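Local coordinates for 4-hydroxybutyrate coenzyme A transferase (Shewanella oneidensis, PDB 2OAS), which binds coenzyme A and probably transfers it from acyl-CoAs such as acetyl-CoA to acids such as 4-hydroxybutyrate, at residues 42-54 with 65-78. Numbering follows the deposited sequence.
Sequences ALTLDNITLLQLH and SLLGHLRHRCFFGG
His69 puts its imidazole against the turn at residues 42-45. Ring atom CD2 lies 3.0 Å from Leu45 O, which sits at the ring edge. The same CD2 approaches Leu43 O obliquely, and CB rests on Ala42 O. CG stands beside the backbone N (chi1 -56°), which swings the ring over to these carbonyls. With an alanine in place of His69, the carbonyls of Leu43 and Leu45 would probably lose the ring beside them, and a gap would open at the turn. Next to it, Leu66 CD1 meets Ala42 CB at 3.7 Å. From Ile48 and Leu70 onward the two segments run parallel. Ile48 N donates to His69 O at 2.9 Å, Leu50 N to Arg71 O, Arg73 N to Leu50 O, and Phe75 N to Gln52 O. Strands 48-52 and 70-74 are thus neighbours in the parallel sheet of the N-terminal alpha/beta domain, with strand 21-24 on the far side of 48-52. On the face of Leu50 and His72, Gln52 OE1 lies in the plane of the His72 ring, at its edge, 3.3 Å from CD2. The amide is turned 74° against that ring. On the face of Thr49 and Leu51, the extended Arg73 chain runs alongside Leu51, and Thr49 CG2 touches Arg73 CB at 3.8 Å. The guanidinium goes on to a salt bridge with Glu399 of the second subunit. Leu51 CD2 also meets Phe75 CZ at 3.6 Å, and helix 100-105 packs on both residues through Phe104. Past the strand ends, His54 CB touches Phe76 CD2 at 3.8 Å. The Phe76 side chain touches the bound coenzyme A and lies near Ser327, so this end of the strand pair borders the coenzyme pocket.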
ATOM      1  N   ALA A  42      31.094 -20.277  12.955  1.00 36.55           N
ATOM      2  CA  ALA A  42      30.656 -19.045  13.596  1.00 38.09           C
ATOM      3  C   ALA A  42      30.959 -19.045  15.092  1.00 38.32           C
ATOM      4  O   ALA A  42      31.031 -17.990  15.711  1.00 39.06           O
ATOM      5  CB  ALA A  42      29.163 -18.845  13.377  1.00 36.13           C
ATOM      6  N   LEU A  43      31.136 -20.231  15.667  1.00 38.18           N
ATOM      7  CA  LEU A  43      31.427 -20.342  17.092  1.00 38.26           C
ATOM      8  C   LEU A  43      32.724 -19.654  17.473  1.00 38.85           C
ATOM      9  O   LEU A  43      32.924 -19.304  18.639  1.00 39.46           O
ATOM     10  CB  LEU A  43      31.479 -21.806  17.513  1.00 36.60           C
ATOM     11  CG  LEU A  43      30.146 -22.550  17.411  1.00 35.61           C
ATOM     12  CD1 LEU A  43      30.327 -23.969  17.900  1.00 34.71           C
ATOM     13  CD2 LEU A  43      29.091 -21.834  18.232  1.00 32.88           C
ATOM     14  N   THR A  44      33.595 -19.463  16.483  1.00 39.54           N
ATOM     15  CA  THR A  44      34.890 -18.815  16.678  1.00 39.40           C
ATOM     16  C   THR A  44      34.819 -17.334  16.303  1.00 40.73           C
ATOM     17  O   THR A  44      35.799 -16.602  16.446  1.00 42.06           O
ATOM     18  CB  THR A  44      35.979 -19.468  15.801  1.00 39.82           C
ATOM     19  OG1 THR A  44      35.861 -18.995  14.451  1.00 41.38           O
ATOM     20  CG2 THR A  44      35.835 -20.984  15.807  1.00 38.22           C
ATOM     21  N   LEU A  45      33.662 -16.892  15.818  1.00 41.07           N
ATOM     22  CA  LEU A  45      33.493 -15.502  15.409  1.00 41.53           C
ATOM     23  C   LEU A  45      32.546 -14.782  16.357  1.00 42.45           C
ATOM     24  O   LEU A  45      32.171 -15.313  17.399  1.00 41.80           O
ATOM     25  CB  LEU A  45      32.908 -15.438  13.994  1.00 40.83           C
ATOM     26  CG  LEU A  45      33.507 -16.331  12.905  1.00 41.24           C
ATOM     27  CD1 LEU A  45      32.681 -16.212  11.629  1.00 39.47           C
ATOM     28  CD2 LEU A  45      34.943 -15.934  12.655  1.00 40.59           C
ATOM     29  N   ASP A  46      32.177 -13.560  15.998  1.00 44.14           N
ATOM     30  CA  ASP A  46      31.215 -12.807  16.787  1.00 45.85           C
ATOM     31  C   ASP A  46      30.707 -11.634  15.974  1.00 44.54           C
ATOM     32  O   ASP A  46      31.272 -11.283  14.932  1.00 42.88           O
ATOM     33  CB  ASP A  46      31.818 -12.307  18.105  1.00 50.12           C
ATOM     34  CG  ASP A  46      32.895 -11.282  17.894  1.00 53.58           C
ATOM     35  OD1 ASP A  46      33.274 -10.589  18.874  1.00 54.21           O
ATOM     36  OD2 ASP A  46      33.362 -11.178  16.734  1.00 57.10           O
ATOM     37  N   ASN A  47      29.624 -11.042  16.457  1.00 44.25           N
ATOM     38  CA  ASN A  47      29.014  -9.904  15.799  1.00 43.75           C
ATOM     39  C   ASN A  47      28.641 -10.234  14.368  1.00 43.06           C
ATOM     40  O   ASN A  47      28.756  -9.389  13.483  1.00 43.97           O
ATOM     41  CB  ASN A  47      29.958  -8.709  15.816  1.00 45.79           C
ATOM     42  CG  ASN A  47      30.519  -8.440  17.191  1.00 48.07           C
ATOM     43  OD1 ASN A  47      29.782  -8.399  18.182  1.00 49.83           O
ATOM     44  ND2 ASN A  47      31.840  -8.254  17.264  1.00 49.31           N
ATOM     45  N   ILE A  48      28.195 -11.464  14.140  1.00 40.52           N
ATOM     46  CA  ILE A  48      27.788 -11.884  12.810  1.00 39.27           C
ATOM     47  C   ILE A  48      26.286 -11.682  12.646  1.00 37.43           C
ATOM     48  O   ILE A  48      25.506 -12.219  13.418  1.00 36.42           O
ATOM     49  CB  ILE A  48      28.100 -13.378  12.562  1.00 40.07           C
ATOM     50  CG1 ILE A  48      29.615 -13.604  12.550  1.00 39.06           C
ATOM     51  CG2 ILE A  48      27.489 -13.827  11.236  1.00 38.65           C
ATOM     52  CD1 ILE A  48      30.356 -12.868  11.456  1.00 37.57           C
ATOM     53  N   THR A  49      25.895 -10.880  11.651  1.00 36.93           N
ATOM     54  CA  THR A  49      24.482 -10.626  11.361  1.00 35.86           C
ATOM     55  C   THR A  49      24.129 -11.364  10.078  1.00 34.97           C
ATOM     56  O   THR A  49      24.862 -11.301   9.089  1.00 35.94           O
ATOM     57  CB  THR A  49      24.184  -9.144  11.138  1.00 36.40           C
ATOM     58  OG1 THR A  49      24.557  -8.393  12.294  1.00 37.40           O
ATOM     59  CG2 THR A  49      22.700  -8.943  10.887  1.00 36.49           C
ATOM     60  N   LEU A  50      23.002 -12.063  10.094  1.00 34.42           N
ATOM     61  CA  LEU A  50      22.568 -12.817   8.930  1.00 34.60           C
ATOM     62  C   LEU A  50      21.205 -12.356   8.442  1.00 34.85           C
ATOM     63  O   LEU A  50      20.180 -12.646   9.069  1.00 35.90           O
ATOM     64  CB  LEU A  50      22.527 -14.306   9.272  1.00 34.83           C
ATOM     65  CG  LEU A  50      22.234 -15.316   8.165  1.00 34.80           C
ATOM     66  CD1 LEU A  50      22.666 -16.675   8.626  1.00 36.34           C
ATOM     67  CD2 LEU A  50      20.758 -15.331   7.827  1.00 35.64           C
ATOM     68  N   LEU A  51      21.212 -11.640   7.313  1.00 34.48           N
ATOM     69  CA  LEU A  51      19.991 -11.129   6.681  1.00 32.07           C
ATOM     70  C   LEU A  51      19.353 -12.289   5.928  1.00 30.15           C
ATOM     71  O   LEU A  51      20.055 -13.128   5.361  1.00 30.04           O
ATOM     72  CB  LEU A  51      20.329  -9.990   5.711  1.00 32.34           C
ATOM     73  CG  LEU A  51      20.736  -8.631   6.291  1.00 33.11           C
ATOM     74  CD1 LEU A  51      21.287  -7.710   5.203  1.00 34.52           C
ATOM     75  CD2 LEU A  51      19.523  -8.007   6.933  1.00 34.58           C
ATOM     76  N   GLN A  52      18.029 -12.335   5.906  1.00 28.73           N
ATOM     77  CA  GLN A  52      17.346 -13.443   5.242  1.00 28.61           C
ATOM     78  C   GLN A  52      15.853 -13.218   5.033  1.00 29.28           C
ATOM     79  O   GLN A  52      15.274 -12.215   5.456  1.00 29.91           O
ATOM     80  CB  GLN A  52      17.513 -14.713   6.091  1.00 26.37           C
ATOM     81  CG  GLN A  52      16.550 -14.764   7.286  1.00 25.35           C
ATOM     82  CD  GLN A  52      17.008 -15.685   8.423  1.00 24.12           C
ATOM     83  OE1 GLN A  52      18.008 -15.412   9.089  1.00 22.56           O
ATOM     84  NE2 GLN A  52      16.273 -16.769   8.645  1.00 20.97           N
ATOM     85  N   LEU A  53      15.242 -14.185   4.376  1.00 30.52           N
ATOM     86  CA  LEU A  53      13.811 -14.183   4.128  1.00 31.40           C
ATOM     87  C   LEU A  53      13.390 -15.506   4.759  1.00 31.88           C
ATOM     88  O   LEU A  53      14.034 -15.977   5.700  1.00 31.88           O
ATOM     89  CB  LEU A  53      13.535 -14.177   2.621  1.00 30.36           C
ATOM     90  CG  LEU A  53      13.342 -12.839   1.880  1.00 31.17           C
ATOM     91  CD1 LEU A  53      14.245 -11.750   2.409  1.00 31.33           C
ATOM     92  CD2 LEU A  53      13.601 -13.063   0.410  1.00 30.69           C
ATOM     93  N   HIS A  54      12.331 -16.112   4.244  1.00 33.22           N
ATOM     94  CA  HIS A  54      11.871 -17.381   4.772  1.00 36.66           C
ATOM     95  C   HIS A  54      12.964 -18.413   4.461  1.00 37.77           C
ATOM     96  O   HIS A  54      13.412 -18.538   3.316  1.00 37.44           O
ATOM     97  CB  HIS A  54      10.535 -17.764   4.109  1.00 38.94           C
ATOM     98  CG  HIS A  54       9.888 -18.976   4.705  1.00 42.83           C
ATOM     99  ND1 HIS A  54      10.399 -20.247   4.544  1.00 44.35           N
ATOM    100  CD2 HIS A  54       8.801 -19.106   5.502  1.00 44.16           C
ATOM    101  CE1 HIS A  54       9.660 -21.107   5.221  1.00 44.51           C
ATOM    102  NE2 HIS A  54       8.684 -20.440   5.812  1.00 45.30           N
ATOM    103  N   SER A  65      23.701 -22.145  21.241  1.00 43.14           N
ATOM    104  CA  SER A  65      25.145 -22.020  21.199  1.00 43.42           C
ATOM    105  C   SER A  65      25.605 -20.883  20.286  1.00 43.30           C
ATOM    106  O   SER A  65      26.726 -20.404  20.425  1.00 44.04           O
ATOM    107  CB  SER A  65      25.779 -23.341  20.756  1.00 41.26           C
ATOM    108  OG  SER A  65      25.292 -23.750  19.494  1.00 39.45           O
ATOM    109  N   LEU A  66      24.759 -20.442  19.361  1.00 43.34           N
ATOM    110  CA  LEU A  66      25.157 -19.345  18.471  1.00 44.83           C
ATOM    111  C   LEU A  66      24.864 -17.965  19.045  1.00 45.48           C
ATOM    112  O   LEU A  66      25.256 -16.951  18.457  1.00 45.81           O
ATOM    113  CB  LEU A  66      24.477 -19.466  17.108  1.00 45.03           C
ATOM    114  CG  LEU A  66      25.041 -20.393  16.020  1.00 44.22           C
ATOM    115  CD1 LEU A  66      26.465 -19.983  15.707  1.00 44.39           C
ATOM    116  CD2 LEU A  66      24.999 -21.828  16.466  1.00 45.59           C
ATOM    117  N   LEU A  67      24.177 -17.919  20.188  1.00 46.12           N
ATOM    118  CA  LEU A  67      23.845 -16.638  20.805  1.00 47.02           C
ATOM    119  C   LEU A  67      25.123 -15.937  21.230  1.00 46.99           C
ATOM    120  O   LEU A  67      25.923 -16.482  21.995  1.00 46.85           O
ATOM    121  CB  LEU A  67      22.926 -16.841  22.014  1.00 48.27           C
ATOM    122  CG  LEU A  67      21.556 -17.452  21.728  1.00 50.10           C
ATOM    123  CD1 LEU A  67      20.816 -17.669  23.030  1.00 50.72           C
ATOM    124  CD2 LEU A  67      20.756 -16.543  20.797  1.00 50.90           C
ATOM    125  N   GLY A  68      25.310 -14.724  20.729  1.00 46.67           N
ATOM    126  CA  GLY A  68      26.507 -13.982  21.061  1.00 45.30           C
ATOM    127  C   GLY A  68      27.486 -14.019  19.904  1.00 44.72           C
ATOM    128  O   GLY A  68      28.380 -13.173  19.815  1.00 46.61           O
ATOM    129  N   HIS A  69      27.330 -14.999  19.022  1.00 42.90           N
ATOM    130  CA  HIS A  69      28.210 -15.096  17.868  1.00 42.93           C
ATOM    131  C   HIS A  69      27.486 -14.634  16.608  1.00 41.82           C
ATOM    132  O   HIS A  69      28.023 -13.871  15.811  1.00 41.33           O
ATOM    133  CB  HIS A  69      28.704 -16.533  17.679  1.00 42.59           C
ATOM    134  CG  HIS A  69      29.397 -17.094  18.879  1.00 43.51           C
ATOM    135  ND1 HIS A  69      28.715 -17.517  20.000  1.00 45.52           N
ATOM    136  CD2 HIS A  69      30.710 -17.283  19.143  1.00 43.12           C
ATOM    137  CE1 HIS A  69      29.577 -17.944  20.905  1.00 44.40           C
ATOM    138  NE2 HIS A  69      30.795 -17.814  20.409  1.00 44.63           N
ATOM    139  N   LEU A  70      26.251 -15.091  16.451  1.00 40.60           N
ATOM    140  CA  LEU A  70      25.460 -14.752  15.289  1.00 38.53           C
ATOM    141  C   LEU A  70      24.053 -14.343  15.685  1.00 37.27           C
ATOM    142  O   LEU A  70      23.520 -14.837  16.668  1.00 36.43           O
ATOM    143  CB  LEU A  70      25.412 -15.958  14.351  1.00 39.27           C
ATOM    144  CG  LEU A  70      24.386 -15.979  13.216  1.00 39.40           C
ATOM    145  CD1 LEU A  70      24.381 -14.651  12.492  1.00 41.56           C
ATOM    146  CD2 LEU A  70      24.725 -17.094  12.265  1.00 39.54           C
ATOM    147  N   ARG A  71      23.459 -13.426  14.930  1.00 36.42           N
ATOM    148  CA  ARG A  71      22.104 -12.977  15.200  1.00 36.03           C
ATOM    149  C   ARG A  71      21.371 -12.922  13.871  1.00 33.86           C
ATOM    150  O   ARG A  71      21.946 -12.508  12.875  1.00 34.57           O
ATOM    151  CB  ARG A  71      22.116 -11.595  15.873  1.00 37.46           C
ATOM    152  CG  ARG A  71      20.746 -10.900  15.962  1.00 42.76           C
ATOM    153  CD  ARG A  71      20.770  -9.598  16.789  1.00 44.99           C
ATOM    154  NE  ARG A  71      20.413  -9.839  18.187  1.00 49.09           N
ATOM    155  CZ  ARG A  71      19.220  -9.580  18.719  1.00 50.03           C
ATOM    156  NH1 ARG A  71      18.255  -9.054  17.979  1.00 50.16           N
ATOM    157  NH2 ARG A  71      18.985  -9.880  19.989  1.00 51.46           N
ATOM    158  N   HIS A  72      20.120 -13.368  13.853  1.00 32.20           N
ATOM    159  CA  HIS A  72      19.313 -13.357  12.639  1.00 32.06           C
ATOM    160  C   HIS A  72      18.584 -12.028  12.434  1.00 30.88           C
ATOM    161  O   HIS A  72      18.024 -11.487  13.381  1.00 30.33           O
ATOM    162  CB  HIS A  72      18.280 -14.497  12.684  1.00 31.20           C
ATOM    163  CG  HIS A  72      18.891 -15.859  12.760  1.00 29.51           C
ATOM    164  ND1 HIS A  72      19.186 -16.475  13.954  1.00 29.95           N
ATOM    165  CD2 HIS A  72      19.323 -16.700  11.787  1.00 29.77           C
ATOM    166  CE1 HIS A  72      19.774 -17.635  13.716  1.00 28.24           C
ATOM    167  NE2 HIS A  72      19.870 -17.795  12.408  1.00 28.39           N
ATOM    168  N   ARG A  73      18.612 -11.510  11.202  1.00 31.32           N
ATOM    169  CA  ARG A  73      17.924 -10.257  10.842  1.00 31.74           C
ATOM    170  C   ARG A  73      16.936 -10.661   9.752  1.00 32.29           C
ATOM    171  O   ARG A  73      17.304 -10.809   8.593  1.00 32.68           O
ATOM    172  CB  ARG A  73      18.908  -9.218  10.309  1.00 29.43           C
ATOM    173  CG  ARG A  73      18.344  -7.797  10.228  1.00 30.44           C
ATOM    174  CD  ARG A  73      19.455  -6.799   9.923  1.00 30.50           C
ATOM    175  NE  ARG A  73      18.995  -5.427   9.733  1.00 29.29           N
ATOM    176  CZ  ARG A  73      18.664  -4.592  10.714  1.00 28.09           C
ATOM    177  NH1 ARG A  73      18.736  -4.984  11.980  1.00 28.83           N
ATOM    178  NH2 ARG A  73      18.290  -3.353  10.428  1.00 27.88           N
ATOM    179  N   CYS A  74      15.680 -10.835  10.133  1.00 32.43           N
ATOM    180  CA  CYS A  74      14.661 -11.300   9.212  1.00 33.85           C
ATOM    181  C   CYS A  74      13.757 -10.298   8.530  1.00 34.62           C
ATOM    182  O   CYS A  74      13.146  -9.445   9.180  1.00 35.61           O
ATOM    183  CB  CYS A  74      13.768 -12.311   9.920  1.00 34.28           C
ATOM    184  SG  CYS A  74      14.653 -13.581  10.803  1.00 38.27           S
ATOM    185  N   PHE A  75      13.664 -10.427   7.212  1.00 34.87           N
ATOM    186  CA  PHE A  75      12.788  -9.591   6.414  1.00 36.26           C
ATOM    187  C   PHE A  75      11.481 -10.368   6.351  1.00 35.36           C
ATOM    188  O   PHE A  75      10.448  -9.851   5.942  1.00 35.36           O
ATOM    189  CB  PHE A  75      13.358  -9.413   5.004  1.00 37.77           C
ATOM    190  CG  PHE A  75      14.571  -8.546   4.963  1.00 38.86           C
ATOM    191  CD1 PHE A  75      15.714  -8.956   4.295  1.00 38.31           C
ATOM    192  CD2 PHE A  75      14.568  -7.302   5.592  1.00 40.08           C
ATOM    193  CE1 PHE A  75      16.840  -8.145   4.262  1.00 38.35           C
ATOM    194  CE2 PHE A  75      15.694  -6.489   5.563  1.00 38.88           C
ATOM    195  CZ  PHE A  75      16.831  -6.909   4.893  1.00 37.83           C
ATOM    196  N   PHE A  76      11.547 -11.622   6.777  1.00 35.49           N
ATOM    197  CA  PHE A  76      10.388 -12.498   6.775  1.00 36.04           C
ATOM    198  C   PHE A  76      10.716 -13.639   7.710  1.00 36.61           C
ATOM    199  O   PHE A  76      11.741 -14.298   7.544  1.00 36.77           O
ATOM    200  CB  PHE A  76      10.151 -13.059   5.387  1.00 36.50           C
ATOM    201  CG  PHE A  76       8.787 -13.628   5.182  1.00 38.62           C
ATOM    202  CD1 PHE A  76       7.810 -12.879   4.528  1.00 38.67           C
ATOM    203  CD2 PHE A  76       8.486 -14.925   5.592  1.00 37.70           C
ATOM    204  CE1 PHE A  76       6.558 -13.413   4.275  1.00 40.27           C
ATOM    205  CE2 PHE A  76       7.230 -15.475   5.348  1.00 39.20           C
ATOM    206  CZ  PHE A  76       6.261 -14.718   4.685  1.00 40.20           C
ATOM    207  N   GLY A  77       9.849 -13.880   8.685  1.00 37.26           N
ATOM    208  CA  GLY A  77      10.097 -14.948   9.631  1.00 37.88           C
ATOM    209  C   GLY A  77       9.763 -16.355   9.155  1.00 39.27           C
ATOM    210  O   GLY A  77       8.994 -16.564   8.206  1.00 38.70           O
ATOM    211  N   GLY A  78      10.346 -17.330   9.840  1.00 39.55           N
ATOM    212  CA  GLY A  78      10.117 -18.722   9.513  1.00 39.70           C
ATOM    213  C   GLY A  78      10.055 -19.585  10.759  1.00 40.77           C
ATOM    214  O   GLY A  78      10.134 -19.085  11.888  1.00 41.34           O
TER